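Peptidoglycan D,D-transpeptidase FtsI (Yersinia pestis, PDB 6SYN) probably cross-links the septal peptidoglycan of dividing cells as a class B penicillin-binding protein, a serine D,D-transpeptidase that carries a bound beta-lactam-derived ligand here. Local coordinates at residues Q87-P90 and A91-D94; V126-I129 and D130-I134; L185-L188 and V189-L193; V267-E270 and N271-L274; R351-D354 and I355-A358. All blocks are in the same frame, centred on the assembly; numbering follows the deposited sequence.

Interaction 1: residues Q87-P90 and A91-D94; sequences QVNP and AIGD
N89 caps the helix that starts at P90: its side-chain OD1 accepts the backbone N-H of I92, with N89 OD1 and I92 N 3.0 Å apart. This is a classical N-cap at a strand-to-helix junction. Turning CG to lie between the backbone N and the carbonyl carbon (chi1 65°) brings the amide oxygen back over the first turn, and I92 N reaches it from a direction tilted 29° out of the carbonyl plane. The same oxygen also lies near the I92 side chain, on the side of its CB and CG1. The CG2 branch of I92 crosses V88 at about a right angle and packs on V88 CG2. The other V88 methyl, CG1, lies over the backbone of G93, 3.5 Å from G93 N. Behind the cap the helix makes its first backbone bonds, among them D94 N to P90 O. Further out, V88 pairs through backbone hydrogen bonds with N34 of strand 26-38, in the sheet of the N-terminal domain. N89 serves the helix with its main chain too, its carbonyl O taking a nearly straight bond of 3.0 Å from G93 N.

Interaction 2: residues V126-I129 and D130-I134; sequences VTNI and DGQGI
N128 lays its side chain across the mouth of a type I beta turn, N128 to G131, and meets Q132 on the far side of the reversal. CG sits between the backbone N and the carbonyl carbon (chi1 63°), which folds the amide inward so that OD1 accepts from two successive backbone N-H groups, those of G131 and Q132. G131 N lies nearly in line with the C=O of the N128 amide, 2.8 Å from OD1, though its N-H is bent away from that line. Q132 N, also 2.8 Å from N128 OD1, comes instead from above the amide plane, 45° out of it. The turn's own bond, from G131 N to N128 O, is weak, so the asparagine oxygen probably does much of the work of closing the loop. Beyond OD1 the two amides meet nearly at right angles, their planes 88° apart, with N128 ND2 3.5 Å from Q132 NE2 and no bond between them. N128 CB lies 3.7 Å from CG2 of I134, whose CG1 branch looks back toward V126 CG2. Behind the turn the two arms run antiparallel as far as a single beta bridge between T127 and G133, flanked by N128 N to Q132 O and by I134 N to V126 O. This loop joins helix 121-124 to helix 136-140. D142 takes the N-H of G133 through its OD1, and V126 packs on Y114, P228 and M239. Besides its bond from N128 N, Q132 O lies 3.2 Å from T127 CA in a bent CA-H...O contact.

Interaction 3: residues L185-L188 and V189-L193; sequences LQAL and VYREL
V189, Y190, R191 and E192 each donate their N-H to the carbonyl four residues earlier, at L185, Q186, A187 and L188, the regular pattern of an alpha helix, with V189 N to L185 O at 2.8 Å. On the outer side of this turn R191 doubles back along the helix. Its CG is anti to the backbone N (chi1 162°) and the chain then bends at chi3, which swings the guanidinium over the preceding turn. One face of the group lies on the backbone of L188, with R191 NH1 3.5 Å from L188 CA. The methyl of A187 meets the edge instead, its CB 3.8 Å from R191 NH2 and in the plane of the group. NH2 also comes near A187 O, but obliquely and at an angle too poor for a hydrogen bond. Next to R191, L188 sends CD1 obliquely across E192, to 4.0 Å from E192 CG. The helix, 183-199, belongs to the transpeptidase fold, in which it packs with helix 492-505 against the five-stranded antiparallel sheet. V189 and L185 face strand 204-211 and helix 492-505, with V189 CG2 over L185 O, while Q186 and Y190 turn to strand 217-223. The buried polar ends look to the rest of the chain. Q186 NE2 donates to the carbonyls of M220 and V119, while Y190 packs on A221 and its hydroxyl is hydrogen-bonded to Q118 NE2.

Interaction 4: residues V267-E270 and N271-L274; sequences VVKE and NSVL
S272 turns its side chain back across a type I beta turn to the backbone of K269. From its start the path is short: CB comes first to K269 O, 3.0 Å away, and also lies near V268, whose CG1 is 4.1 Å from S272 CB. OG stands anti to the carbonyl carbon (chi1 -62°), beside the backbone N, and this carries the hydroxyl to the N-H of K269, with K269 N and S272 OG 2.7 Å apart and the bond fairly straight. At the same tip OG brushes the beginning of the lysine chain, 3.6 Å from K269 CB, and the CB of V268. The backbone of S272 answers in the other direction: its N-H goes to K269 O at 2.7 Å, the donor standing above the carbonyl plane, 43° out of it. Serine and lysine are thus joined by two bonds that close the turn, one made by the main chain and one by the side chain. E270 and N271 form the corner between them. The E270 carboxylate reaches helix 406-416, where OE2 is hydrogen-bonded to T411 OG1. On the inner side, V268 crosses L274 at about a right angle, CG1 to CD1 at 3.8 Å. The turn lies in the loop after helix 255-264 and leads into strand 273-275, where L274 bonds through its backbone to L295 of strand 294-296; V268 and L274 both pack on L312 of helix 306-314, and V268 and S272 touch V297 of helix 297-303.

Interaction 5: residues R351-D354 and I355-A358; sequences RWSD and IERA
E356 OE1 is held by two groups: the backbone N-H of S353 gives it a nearly straight hydrogen bond, 3.1 Å from S353 N to E356 OE1, and the ammonium group of K349 adds a salt bridge. S353 N meets the carboxylate from above its plane. In return the serine hydroxyl, set between the backbone N and the carbonyl carbon (chi1 61°), takes the N-H of E356 in a weak bond of 3.4 Å from E356 N to S353 OG. One residue further on, R357 N donates to S353 O, the first ordinary helical bond. W352 leans in from before the cap, with the six-membered end of its indole meeting the helix edge-on: CE3 is 3.6 Å from R357 N, near the ring plane. Its CB packs on R357 CG. K349 also lies on the indole in a cation-pi contact, so the lysine serves both the tryptophan and E356. The D354 carboxylate runs alongside R357, pointing the same way; D354 OD1 forms a salt bridge with R357 NH1, the hydrogen bond within it being weak and the two flat groups nearly perpendicular. The other arm of the guanidinium, NH2, goes to M316 O. Together, S353 and E356 form a capping box at the start of helix 354-360 in the transpeptidase domain.

How the interactions relate
Four of the contacts lie at the surface, while interaction 3 is partly buried, its centre about 11 Å from that of the chain. Interactions 1 and 5 both begin helices with an N-cap, asparagine in the former and serine in the latter; in interaction 5 E356 answers the cap and completes a capping box. Interactions 2 and 4 are type I turns closed by a side chain, one through an amide oxygen, the other through a hydroxyl. Interactions 1 and 2 share the N-terminal domain, 24 Å apart between centres, and 4 and 5 the transpeptidase domain, 22 Å apart; interaction 3 combines helical backbone bonds and apolar packing with polar side chains that bond to other parts of the chain.

Interaction 1: residues Q87-P90 and A91-D94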
loop_
_atom_site.group_PDB
_atom_site.type_symbol
_atom_site.label_atom_id
_atom_site.label_comp_id
_atom_site.label_asym_id
_atom_site.label_seq_id
_atom_site.Cartn_x
_atom_site.Cartn_y
_atom_site.Cartn_z
ATOM N N GLN A 87 26.107 10.424 -12.914
ATOM C CA GLN A 87 26.764 9.524 -13.893
ATOM C C GLN A 87 27.119 10.327 -15.148
ATOM O O GLN A 87 26.233 11.033 -15.674
ATOM C CB GLN A 87 25.800 8.389 -14.247
ATOM C CG GLN A 87 26.463 7.040 -14.458
ATOM C CD GLN A 87 25.435 5.951 -14.643
ATOM O OE1 GLN A 87 25.042 5.271 -13.698
ATOM N NE2 GLN A 87 24.967 5.793 -15.872
ATOM N N VAL A 88 28.366 10.222 -15.607
ATOM C CA VAL A 88 28.802 10.771 -16.923
ATOM C C VAL A 88 30.019 9.970 -17.402
ATOM O O VAL A 88 30.843 9.591 -16.546
ATOM C CB VAL A 88 29.062 12.288 -16.828
ATOM C CG1 VAL A 88 30.543 12.633 -16.737
ATOM C CG2 VAL A 88 28.408 13.028 -17.982
ATOM N N ASN A 89 30.094 9.707 -18.715
ATOM C CA ASN A 89 31.165 8.906 -19.367
ATOM C C ASN A 89 32.477 9.684 -19.284
ATOM O O ASN A 89 32.467 10.909 -19.202
ATOM C CB ASN A 89 30.784 8.501 -20.799
ATOM C CG ASN A 89 30.639 9.655 -21.771
ATOM O OD1 ASN A 89 30.945 10.799 -21.453
ATOM N ND2 ASN A 89 30.179 9.363 -22.976
ATOM N N PRO A 90 33.643 8.999 -19.229
ATOM C CA PRO A 90 34.947 9.663 -19.274
ATOM C C PRO A 90 35.059 10.871 -20.220
ATOM O O PRO A 90 35.576 11.877 -19.782
ATOM C CB PRO A 90 35.846 8.518 -19.760
ATOM C CG PRO A 90 35.263 7.296 -19.080
ATOM C CD PRO A 90 33.769 7.544 -19.044
ATOM N N ALA A 91 34.577 10.744 -21.465
ATOM C CA ALA A 91 34.649 11.771 -22.535
ATOM C C ALA A 91 34.104 13.102 -22.018
ATOM O O ALA A 91 34.840 14.114 -22.069
ATOM C CB ALA A 91 33.871 11.328 -23.749
ATOM N N ILE A 92 32.857 13.081 -21.542
ATOM C CA ILE A 92 32.124 14.262 -20.992
ATOM C C ILE A 92 32.818 14.714 -19.699
ATOM O O ILE A 92 33.104 15.920 -19.576
ATOM C CB ILE A 92 30.634 13.918 -20.768
ATOM C CG1 ILE A 92 29.928 13.504 -22.067
ATOM C CG2 ILE A 92 29.913 15.067 -20.077
ATOM C CD1 ILE A 92 29.493 14.656 -22.943
ATOM N N GLY A 93 33.079 13.770 -18.783
ATOM C CA GLY A 93 33.734 13.999 -17.477
ATOM C C GLY A 93 35.103 14.639 -17.627
ATOM O O GLY A 93 35.451 15.489 -16.791
ATOM N N ASP A 94 35.846 14.259 -18.668
ATOM C CA ASP A 94 37.194 14.801 -18.987
ATOM C C ASP A 94 37.056 16.241 -19.500
ATOM O O ASP A 94 37.950 17.056 -19.202
ATOM C CB ASP A 94 37.920 13.901 -19.993
ATOM C CG ASP A 94 39.433 14.023 -19.966
ATOM O OD1 ASP A 94 40.022 13.803 -18.879
ATOM O OD2 ASP A 94 40.012 14.334 -21.031
#

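Interaction 2: residues V126-I129 and D130-I134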
loop_
_atom_site.group_PDB
_atom_site.type_symbol
_atom_site.label_atom_id
_atom_site.label_comp_id
_atom_site.label_asym_id
_atom_site.label_seq_id
_atom_site.Cartn_x
_atom_site.Cartn_y
_atom_site.Cartn_z
ATOM N N VAL A 126 15.596 5.507 -0.673
ATOM C CA VAL A 126 16.831 6.105 -1.261
ATOM C C VAL A 126 17.845 6.366 -0.144
ATOM O O VAL A 126 17.542 6.054 1.024
ATOM C CB VAL A 126 16.507 7.389 -2.044
ATOM C CG1 VAL A 126 15.916 7.074 -3.405
ATOM C CG2 VAL A 126 15.584 8.302 -1.257
ATOM N N THR A 127 19.010 6.896 -0.514
ATOM C CA THR A 127 20.076 7.349 0.410
ATOM C C THR A 127 20.221 8.867 0.320
ATOM O O THR A 127 19.821 9.446 -0.704
ATOM C CB THR A 127 21.419 6.696 0.074
ATOM O OG1 THR A 127 21.792 7.172 -1.220
ATOM C CG2 THR A 127 21.361 5.184 0.110
ATOM N N ASN A 128 20.791 9.474 1.361
ATOM C CA ASN A 128 21.151 10.914 1.382
ATOM C C ASN A 128 22.458 11.098 0.613
ATOM O O ASN A 128 23.079 10.091 0.229
ATOM C CB ASN A 128 21.257 11.473 2.806
ATOM C CG ASN A 128 22.352 10.846 3.640
ATOM O OD1 ASN A 128 23.267 10.219 3.116
ATOM N ND2 ASN A 128 22.257 11.000 4.948
ATOM N N ILE A 129 22.854 12.355 0.444
ATOM C CA ILE A 129 24.121 12.798 -0.208
ATOM C C ILE A 129 25.313 12.007 0.360
ATOM O O ILE A 129 26.088 11.462 -0.451
ATOM C CB ILE A 129 24.224 14.337 -0.076
ATOM C CG1 ILE A 129 23.957 15.021 -1.421
ATOM C CG2 ILE A 129 25.532 14.806 0.550
ATOM C CD1 ILE A 129 22.672 14.582 -2.099
ATOM N N ASP A 130 25.429 11.889 1.687
ATOM C CA ASP A 130 26.573 11.220 2.369
ATOM C C ASP A 130 26.570 9.718 2.054
ATOM O O ASP A 130 27.663 9.123 2.087
ATOM C CB ASP A 130 26.572 11.501 3.876
ATOM C CG ASP A 130 27.005 12.916 4.234
ATOM O OD1 ASP A 130 26.887 13.799 3.363
ATOM O OD2 ASP A 130 27.469 13.124 5.378
ATOM N N GLY A 131 25.402 9.129 1.759
ATOM C CA GLY A 131 25.259 7.716 1.347
ATOM C C GLY A 131 24.594 6.857 2.409
ATOM O O GLY A 131 24.740 5.622 2.334
ATOM N N GLN A 132 23.888 7.477 3.362
ATOM C CA GLN A 132 23.109 6.789 4.428
ATOM C C GLN A 132 21.652 6.666 3.971
ATOM O O GLN A 132 21.126 7.661 3.441
ATOM C CB GLN A 132 23.126 7.574 5.743
ATOM C CG GLN A 132 24.474 8.179 6.117
ATOM C CD GLN A 132 24.317 9.231 7.188
ATOM O OE1 GLN A 132 23.583 9.051 8.158
ATOM N NE2 GLN A 132 25.007 10.348 7.018
ATOM N N GLY A 133 21.025 5.503 4.174
ATOM C CA GLY A 133 19.587 5.303 3.911
ATOM C C GLY A 133 18.752 6.252 4.753
ATOM O O GLY A 133 19.033 6.355 5.963
ATOM N N ILE A 134 17.785 6.943 4.138
ATOM C CA ILE A 134 16.899 7.934 4.825
ATOM C C ILE A 134 15.423 7.518 4.725
ATOM O O ILE A 134 14.595 8.192 5.374
ATOM C CB ILE A 134 17.123 9.361 4.280
ATOM C CG1 ILE A 134 16.872 9.460 2.771
ATOM C CG2 ILE A 134 18.512 9.854 4.658
ATOM C CD1 ILE A 134 16.558 10.859 2.282
#

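Interaction 3: residues L185-L188 and V189-L193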
loop_
_atom_site.group_PDB
_atom_site.type_symbol
_atom_site.label_atom_id
_atom_site.label_comp_id
_atom_site.label_asym_id
_atom_site.label_seq_id
_atom_site.Cartn_x
_atom_site.Cartn_y
_atom_site.Cartn_z
ATOM N N LEU A 185 5.379 -9.004 -9.864
ATOM C CA LEU A 185 4.065 -8.795 -9.199
ATOM C C LEU A 185 3.969 -7.346 -8.706
ATOM O O LEU A 185 2.867 -6.779 -8.779
ATOM C CB LEU A 185 3.889 -9.798 -8.051
ATOM C CG LEU A 185 3.938 -11.285 -8.416
ATOM C CD1 LEU A 185 3.470 -12.135 -7.245
ATOM C CD2 LEU A 185 3.104 -11.610 -9.647
ATOM N N GLN A 186 5.077 -6.758 -8.241
ATOM C CA GLN A 186 5.139 -5.314 -7.879
ATOM C C GLN A 186 4.873 -4.476 -9.137
ATOM O O GLN A 186 4.107 -3.488 -9.046
ATOM C CB GLN A 186 6.482 -4.960 -7.234
ATOM C CG GLN A 186 6.557 -3.517 -6.742
ATOM C CD GLN A 186 5.786 -3.274 -5.468
ATOM O OE1 GLN A 186 5.201 -4.183 -4.885
ATOM N NE2 GLN A 186 5.782 -2.029 -5.018
ATOM N N ALA A 187 5.475 -4.864 -10.265
ATOM C CA ALA A 187 5.315 -4.212 -11.587
ATOM C C ALA A 187 3.839 -4.258 -11.993
ATOM O O ALA A 187 3.304 -3.197 -12.374
ATOM C CB ALA A 187 6.198 -4.877 -12.612
ATOM N N LEU A 188 3.207 -5.433 -11.888
ATOM C CA LEU A 188 1.770 -5.629 -12.219
ATOM C C LEU A 188 0.905 -4.815 -11.256
ATOM O O LEU A 188 0.024 -4.076 -11.724
ATOM C CB LEU A 188 1.390 -7.107 -12.124
ATOM C CG LEU A 188 -0.115 -7.359 -12.184
ATOM C CD1 LEU A 188 -0.681 -6.878 -13.514
ATOM C CD2 LEU A 188 -0.441 -8.823 -11.954
ATOM N N VAL A 189 1.119 -4.986 -9.955
ATOM C CA VAL A 189 0.348 -4.265 -8.904
ATOM C C VAL A 189 0.463 -2.758 -9.168
ATOM O O VAL A 189 -0.578 -2.129 -9.409
ATOM C CB VAL A 189 0.817 -4.647 -7.487
ATOM C CG1 VAL A 189 0.311 -3.668 -6.441
ATOM C CG2 VAL A 189 0.395 -6.063 -7.129
ATOM N N TYR A 190 1.676 -2.203 -9.140
ATOM C CA TYR A 190 1.905 -0.738 -9.224
ATOM C C TYR A 190 1.296 -0.182 -10.517
ATOM O O TYR A 190 0.705 0.911 -10.469
ATOM C CB TYR A 190 3.389 -0.381 -9.145
ATOM C CG TYR A 190 3.657 1.062 -9.489
ATOM C CD1 TYR A 190 3.507 2.064 -8.544
ATOM C CD2 TYR A 190 3.992 1.431 -10.782
ATOM C CE1 TYR A 190 3.719 3.394 -8.869
ATOM C CE2 TYR A 190 4.210 2.754 -11.122
ATOM C CZ TYR A 190 4.076 3.739 -10.161
ATOM O OH TYR A 190 4.295 5.041 -10.500
ATOM N N ARG A 191 1.447 -0.893 -11.637
ATOM C CA ARG A 191 1.028 -0.410 -12.981
ATOM C C ARG A 191 -0.498 -0.268 -13.024
ATOM O O ARG A 191 -0.987 0.716 -13.614
ATOM C CB ARG A 191 1.548 -1.356 -14.067
ATOM C CG ARG A 191 0.847 -1.236 -15.412
ATOM C CD ARG A 191 1.612 -1.989 -16.484
ATOM N NE ARG A 191 1.630 -3.451 -16.344
ATOM C CZ ARG A 191 2.558 -4.177 -15.700
ATOM N NH1 ARG A 191 2.463 -5.498 -15.689
ATOM N NH2 ARG A 191 3.569 -3.603 -15.068
ATOM N N GLU A 192 -1.224 -1.217 -12.437
ATOM C CA GLU A 192 -2.710 -1.192 -12.397
ATOM C C GLU A 192 -3.163 -0.062 -11.467
ATOM O O GLU A 192 -4.133 0.636 -11.817
ATOM C CB GLU A 192 -3.244 -2.563 -11.976
ATOM C CG GLU A 192 -2.944 -3.650 -12.992
ATOM C CD GLU A 192 -3.535 -3.400 -14.368
ATOM O OE1 GLU A 192 -4.589 -2.753 -14.446
ATOM O OE2 GLU A 192 -2.936 -3.851 -15.355
ATOM N N LEU A 193 -2.464 0.118 -10.343
ATOM C CA LEU A 193 -2.804 1.107 -9.286
ATOM C C LEU A 193 -2.589 2.524 -9.826
ATOM O O LEU A 193 -3.547 3.317 -9.825
ATOM C CB LEU A 193 -1.908 0.851 -8.070
ATOM C CG LEU A 193 -2.091 1.824 -6.909
ATOM C CD1 LEU A 193 -3.427 1.582 -6.220
ATOM C CD2 LEU A 193 -0.940 1.710 -5.920
#

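Interaction 4: residues V267-E270 and N271-L274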
loop_
_atom_site.group_PDB
_atom_site.type_symbol
_atom_site.label_atom_id
_atom_site.label_comp_id
_atom_site.label_asym_id
_atom_site.label_seq_id
_atom_site.Cartn_x
_atom_site.Cartn_y
_atom_site.Cartn_z
ATOM N N VAL A 267 -26.014 -15.900 17.079
ATOM C CA VAL A 267 -26.998 -14.798 16.862
ATOM C C VAL A 267 -27.814 -15.111 15.599
ATOM O O VAL A 267 -29.021 -14.782 15.571
ATOM C CB VAL A 267 -26.265 -13.446 16.773
ATOM C CG1 VAL A 267 -27.079 -12.373 16.067
ATOM C CG2 VAL A 267 -25.831 -12.970 18.147
ATOM N N VAL A 268 -27.169 -15.724 14.602
ATOM C CA VAL A 268 -27.768 -16.104 13.286
ATOM C C VAL A 268 -27.194 -17.460 12.863
ATOM O O VAL A 268 -26.272 -17.962 13.542
ATOM C CB VAL A 268 -27.502 -15.045 12.194
ATOM C CG1 VAL A 268 -28.396 -13.826 12.344
ATOM C CG2 VAL A 268 -26.039 -14.629 12.140
ATOM N N LYS A 269 -27.732 -18.006 11.771
ATOM C CA LYS A 269 -27.244 -19.222 11.073
ATOM C C LYS A 269 -27.090 -18.877 9.584
ATOM O O LYS A 269 -27.772 -17.941 9.133
ATOM C CB LYS A 269 -28.219 -20.371 11.356
ATOM C CG LYS A 269 -28.706 -20.436 12.802
ATOM C CD LYS A 269 -29.290 -21.761 13.235
ATOM C CE LYS A 269 -28.244 -22.834 13.458
ATOM N NZ LYS A 269 -28.088 -23.695 12.263
ATOM N N GLU A 270 -26.226 -19.589 8.853
ATOM C CA GLU A 270 -25.874 -19.286 7.434
ATOM C C GLU A 270 -27.091 -18.771 6.667
ATOM O O GLU A 270 -26.970 -17.729 5.986
ATOM C CB GLU A 270 -25.440 -20.528 6.662
ATOM C CG GLU A 270 -24.095 -21.087 7.060
ATOM C CD GLU A 270 -23.861 -22.483 6.506
ATOM O OE1 GLU A 270 -24.862 -23.192 6.266
ATOM O OE2 GLU A 270 -22.688 -22.853 6.304
ATOM N N ASN A 271 -28.202 -19.510 6.747
ATOM C CA ASN A 271 -29.380 -19.350 5.856
ATOM C C ASN A 271 -30.422 -18.450 6.536
ATOM O O ASN A 271 -31.550 -18.379 6.010
ATOM C CB ASN A 271 -29.913 -20.720 5.415
ATOM C CG ASN A 271 -29.287 -21.208 4.121
ATOM O OD1 ASN A 271 -29.862 -21.048 3.044
ATOM N ND2 ASN A 271 -28.102 -21.792 4.205
ATOM N N SER A 272 -30.049 -17.746 7.618
ATOM C CA SER A 272 -30.909 -16.774 8.351
ATOM C C SER A 272 -31.257 -15.571 7.463
ATOM O O SER A 272 -30.464 -15.257 6.556
ATOM C CB SER A 272 -30.255 -16.304 9.624
ATOM O OG SER A 272 -30.048 -17.382 10.523
ATOM N N VAL A 273 -32.382 -14.909 7.756
ATOM C CA VAL A 273 -32.945 -13.765 6.977
ATOM C C VAL A 273 -33.365 -12.657 7.951
ATOM O O VAL A 273 -34.271 -12.908 8.774
ATOM C CB VAL A 273 -34.142 -14.198 6.105
ATOM C CG1 VAL A 273 -34.712 -13.030 5.310
ATOM C CG2 VAL A 273 -33.791 -15.349 5.174
ATOM N N LEU A 274 -32.758 -11.471 7.815
ATOM C CA LEU A 274 -32.961 -10.282 8.689
ATOM C C LEU A 274 -33.777 -9.220 7.946
ATOM O O LEU A 274 -33.548 -9.031 6.733
ATOM C CB LEU A 274 -31.595 -9.724 9.110
ATOM C CG LEU A 274 -31.010 -10.308 10.397
ATOM C CD1 LEU A 274 -30.831 -11.809 10.285
ATOM C CD2 LEU A 274 -29.686 -9.652 10.750
#

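Interaction 5: residues R351-D354 and I355-A358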
loop_
_atom_site.group_PDB
_atom_site.type_symbol
_atom_site.label_atom_id
_atom_site.label_comp_id
_atom_site.label_asym_id
_atom_site.label_seq_id
_atom_site.Cartn_x
_atom_site.Cartn_y
_atom_site.Cartn_z
ATOM N N ARG A 351 -17.398 1.322 27.381
ATOM C CA ARG A 351 -18.813 1.768 27.482
ATOM C C ARG A 351 -19.231 2.444 26.171
ATOM O O ARG A 351 -19.052 3.671 26.047
ATOM C CB ARG A 351 -18.974 2.717 28.674
ATOM C CG ARG A 351 -20.401 3.187 28.920
ATOM C CD ARG A 351 -20.507 4.704 28.921
ATOM N NE ARG A 351 -19.520 5.330 29.802
ATOM C CZ ARG A 351 -19.039 6.575 29.679
ATOM N NH1 ARG A 351 -19.443 7.370 28.700
ATOM N NH2 ARG A 351 -18.141 7.019 30.544
ATOM N N TRP A 352 -19.778 1.662 25.238
ATOM C CA TRP A 352 -20.174 2.112 23.877
ATOM C C TRP A 352 -21.641 2.541 23.874
ATOM O O TRP A 352 -22.449 1.869 24.541
ATOM C CB TRP A 352 -19.973 0.990 22.859
ATOM C CG TRP A 352 -18.558 0.584 22.598
ATOM C CD1 TRP A 352 -17.632 0.134 23.495
ATOM C CD2 TRP A 352 -17.931 0.522 21.306
ATOM N NE1 TRP A 352 -16.464 -0.176 22.852
ATOM C CE2 TRP A 352 -16.616 0.050 21.509
ATOM C CE3 TRP A 352 -18.350 0.829 20.006
ATOM C CZ2 TRP A 352 -15.721 -0.116 20.454
ATOM C CZ3 TRP A 352 -17.464 0.658 18.965
ATOM C CH2 TRP A 352 -16.169 0.192 19.189
ATOM N N SER A 353 -21.968 3.592 23.117
ATOM C CA SER A 353 -23.355 3.935 22.709
ATOM C C SER A 353 -23.797 2.953 21.622
ATOM O O SER A 353 -22.929 2.324 20.993
ATOM C CB SER A 353 -23.472 5.366 22.247
ATOM O OG SER A 353 -22.655 5.609 21.110
ATOM N N ASP A 354 -25.107 2.830 21.424
ATOM C CA ASP A 354 -25.736 1.873 20.477
ATOM C C ASP A 354 -25.391 2.273 19.033
ATOM O O ASP A 354 -25.185 1.363 18.207
ATOM C CB ASP A 354 -27.235 1.782 20.762
ATOM C CG ASP A 354 -27.549 1.068 22.067
ATOM O OD1 ASP A 354 -26.637 0.962 22.924
ATOM O OD2 ASP A 354 -28.699 0.618 22.215
ATOM N N ILE A 355 -25.315 3.576 18.746
ATOM C CA ILE A 355 -24.919 4.122 17.409
ATOM C C ILE A 355 -23.428 3.843 17.168
ATOM O O ILE A 355 -23.061 3.598 16.003
ATOM C CB ILE A 355 -25.261 5.625 17.256
ATOM C CG1 ILE A 355 -24.902 6.166 15.866
ATOM C CG2 ILE A 355 -24.608 6.468 18.345
ATOM C CD1 ILE A 355 -25.449 5.367 14.702
ATOM N N GLU A 356 -22.597 3.879 18.213
ATOM C CA GLU A 356 -21.138 3.608 18.094
ATOM C C GLU A 356 -20.947 2.139 17.701
ATOM O O GLU A 356 -20.247 1.884 16.703
ATOM C CB GLU A 356 -20.410 4.003 19.378
ATOM C CG GLU A 356 -20.116 5.494 19.435
ATOM C CD GLU A 356 -19.722 6.055 20.791
ATOM O OE1 GLU A 356 -19.785 5.307 21.793
ATOM O OE2 GLU A 356 -19.346 7.242 20.839
ATOM N N ARG A 357 -21.596 1.224 18.428
ATOM C CA ARG A 357 -21.633 -0.239 18.147
ATOM C C ARG A 357 -22.033 -0.489 16.688
ATOM O O ARG A 357 -21.336 -1.270 16.015
ATOM C CB ARG A 357 -22.601 -0.925 19.117
ATOM C CG ARG A 357 -22.091 -0.952 20.551
ATOM C CD ARG A 357 -23.185 -1.167 21.573
ATOM N NE ARG A 357 -23.647 -2.544 21.577
ATOM C CZ ARG A 357 -24.659 -3.001 22.302
ATOM N NH1 ARG A 357 -25.337 -2.185 23.095
ATOM N NH2 ARG A 357 -24.994 -4.277 22.231
ATOM N N ALA A 358 -23.107 0.153 16.221
ATOM C CA ALA A 358 -23.614 0.061 14.830
ATOM C C ALA A 358 -22.531 0.516 13.842
ATOM O O ALA A 358 -22.176 -0.264 12.948
ATOM C CB ALA A 358 -24.875 0.878 14.676
#